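Local coordinates for protein Myo-inositol dehydrogenase (Corynebacterium glutamicum, PDB 3EUW) that probably oxidises myo-inositol at carbon 2 with NAD+ as the hydride acceptor, as a tetrameric member of the Gfo/Idh/MocA oxidoreductase family, at residues A132-R137 with R183-N188. Residues are numbered along the deposited sequence; the frame is centred on the assembly and turned at random.
Sequences AAINAR and RFFVPN
Asn135, on helix 129-139, reaches between the rings of Phe184 and Phe185 at the C-terminal end of helix 169-185. Both helices lie on the large mixed beta-sheet of the Gfo/Idh/MocA C-terminal domain. The tight part is Asn135, held between a face of each ring. Its CG is anti to the backbone N (chi1 -176°), which sends the amide across to the second helix. The amide stacks on the Phe184 ring, their planes 10° apart. The Asn135 backbone joins in, with its CA 3.5 Å from Phe185 CZ. Next to the sheet, Ile134 CG2 meets the edge of the Phe185 ring, 3.7 Å from CZ. Ile134 also packs on Leu241 and Leu250, and Phe185 on Leu146 and Leu149. The loose side is the outer face of helix 129-139 and the turn after helix 169-185. Ala136 is exposed and turned away; Pro187, in that turn, is exposed as well. Arg183 spans the turn, where its NE donates a hydrogen bond to Pro187 O, 3.1 Å away. Back in the tight part, Asn135 ND2 lies 3.3 Å above the centre of the Phe184 ring, and a face of Phe185 covers it too. The same ND2 donates to Phe184 O at 3.0 Å, approaching from above the carbonyl plane.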
loop_
_atom_site.group_PDB
_atom_site.type_symbol
_atom_site.label_atom_id
_atom_site.label_comp_id
_atom_site.label_asym_id
_atom_site.label_seq_id
_atom_site.Cartn_x
_atom_site.Cartn_y
_atom_site.Cartn_z
ATOM N N ALA A 132 -17.976 -9.531 2.057
ATOM C CA ALA A 132 -18.528 -10.722 2.706
ATOM C C ALA A 132 -17.523 -11.278 3.712
ATOM O O ALA A 132 -17.898 -11.707 4.806
ATOM C CB ALA A 132 -18.884 -11.780 1.659
ATOM N N ALA A 133 -16.247 -11.258 3.344
ATOM C CA ALA A 133 -15.193 -11.741 4.230
ATOM C C ALA A 133 -15.199 -10.921 5.529
ATOM O O ALA A 133 -15.187 -11.475 6.635
ATOM C CB ALA A 133 -13.842 -11.629 3.541
ATOM N N ILE A 134 -15.226 -9.600 5.384
ATOM C CA ILE A 134 -15.250 -8.712 6.536
ATOM C C ILE A 134 -16.437 -9.010 7.445
ATOM O O ILE A 134 -16.300 -9.025 8.661
ATOM C CB ILE A 134 -15.317 -7.233 6.095
ATOM C CG1 ILE A 134 -14.057 -6.875 5.312
ATOM C CG2 ILE A 134 -15.470 -6.320 7.322
ATOM C CD1 ILE A 134 -14.034 -5.428 4.806
ATOM N N ASN A 135 -17.602 -9.246 6.854
ATOM C CA ASN A 135 -18.794 -9.537 7.645
ATOM C C ASN A 135 -18.641 -10.832 8.454
ATOM O O ASN A 135 -18.934 -10.865 9.650
ATOM C CB ASN A 135 -20.022 -9.622 6.741
ATOM C CG ASN A 135 -21.302 -9.822 7.526
ATOM O OD1 ASN A 135 -21.628 -10.943 7.914
ATOM N ND2 ASN A 135 -22.022 -8.733 7.787
ATOM N N ALA A 136 -18.166 -11.882 7.792
ATOM C CA ALA A 136 -17.955 -13.186 8.416
ATOM C C ALA A 136 -16.855 -13.159 9.473
ATOM O O ALA A 136 -16.957 -13.808 10.516
ATOM C CB ALA A 136 -17.607 -14.222 7.347
ATOM N N ARG A 137 -15.789 -12.416 9.196
ATOM C CA ARG A 137 -14.686 -12.349 10.142
ATOM C C ARG A 137 -15.105 -11.533 11.360
ATOM O O ARG A 137 -14.711 -11.845 12.479
ATOM C CB ARG A 137 -13.440 -11.783 9.456
ATOM C CG ARG A 137 -12.934 -12.696 8.335
ATOM C CD ARG A 137 -11.795 -12.075 7.531
ATOM N NE ARG A 137 -10.601 -11.848 8.338
ATOM C CZ ARG A 137 -9.479 -11.304 7.880
ATOM N NH1 ARG A 137 -9.387 -10.926 6.611
ATOM N NH2 ARG A 137 -8.446 -11.136 8.693
ATOM N N ARG A 183 -27.211 -2.980 7.661
ATOM C CA ARG A 183 -28.001 -3.992 8.364
ATOM C C ARG A 183 -27.362 -5.373 8.288
ATOM O O ARG A 183 -27.596 -6.217 9.149
ATOM C CB ARG A 183 -29.439 -4.050 7.823
ATOM C CG ARG A 183 -30.288 -2.865 8.257
ATOM C CD ARG A 183 -31.782 -3.127 8.082
ATOM N NE ARG A 183 -32.204 -4.287 8.863
ATOM C CZ ARG A 183 -32.516 -5.469 8.350
ATOM N NH1 ARG A 183 -32.467 -5.663 7.036
ATOM N NH2 ARG A 183 -32.851 -6.465 9.159
ATOM N N PHE A 184 -26.557 -5.596 7.256
ATOM C CA PHE A 184 -25.863 -6.864 7.081
ATOM C C PHE A 184 -24.962 -7.047 8.297
ATOM O O PHE A 184 -24.761 -8.167 8.777
ATOM C CB PHE A 184 -25.037 -6.816 5.790
ATOM C CG PHE A 184 -24.340 -8.109 5.434
ATOM C CD1 PHE A 184 -24.814 -9.338 5.900
ATOM C CD2 PHE A 184 -23.262 -8.108 4.549
ATOM C CE1 PHE A 184 -24.226 -10.537 5.484
ATOM C CE2 PHE A 184 -22.671 -9.306 4.127
ATOM C CZ PHE A 184 -23.159 -10.522 4.596
ATOM N N PHE A 185 -24.441 -5.928 8.797
ATOM C CA PHE A 185 -23.551 -5.928 9.951
ATOM C C PHE A 185 -24.294 -5.737 11.268
ATOM O O PHE A 185 -23.999 -6.411 12.253
ATOM C CB PHE A 185 -22.485 -4.826 9.810
ATOM C CG PHE A 185 -21.296 -5.235 8.976
ATOM C CD1 PHE A 185 -20.161 -5.777 9.561
ATOM C CD2 PHE A 185 -21.337 -5.116 7.589
ATOM C CE1 PHE A 185 -19.083 -6.197 8.768
ATOM C CE2 PHE A 185 -20.267 -5.535 6.802
ATOM C CZ PHE A 185 -19.142 -6.075 7.389
ATOM N N VAL A 186 -25.246 -4.809 11.277
ATOM C CA VAL A 186 -26.028 -4.492 12.468
ATOM C C VAL A 186 -27.498 -4.456 12.057
ATOM O O VAL A 186 -28.022 -3.408 11.679
ATOM C CB VAL A 186 -25.628 -3.117 13.034
ATOM C CG1 VAL A 186 -26.390 -2.832 14.319
ATOM C CG2 VAL A 186 -24.114 -3.075 13.271
ATOM N N PRO A 187 -28.176 -5.613 12.134
ATOM C CA PRO A 187 -29.585 -5.790 11.774
ATOM C C PRO A 187 -30.548 -4.832 12.450
ATOM O O PRO A 187 -31.495 -4.346 11.832
ATOM C CB PRO A 187 -29.874 -7.241 12.179
ATOM C CG PRO A 187 -28.536 -7.895 12.124
ATOM C CD PRO A 187 -27.625 -6.855 12.696
ATOM N N ASN A 188 -30.299 -4.563 13.723
ATOM C CA ASN A 188 -31.169 -3.708 14.511
ATOM C C ASN A 188 -30.758 -2.242 14.617
ATOM O O ASN A 188 -29.945 -1.867 15.463
ATOM C CB ASN A 188 -31.298 -4.319 15.904
ATOM C CG ASN A 188 -31.619 -5.802 15.848
ATOM O OD1 ASN A 188 -31.233 -6.572 16.734
ATOM N ND2 ASN A 188 -32.338 -6.213 14.800
#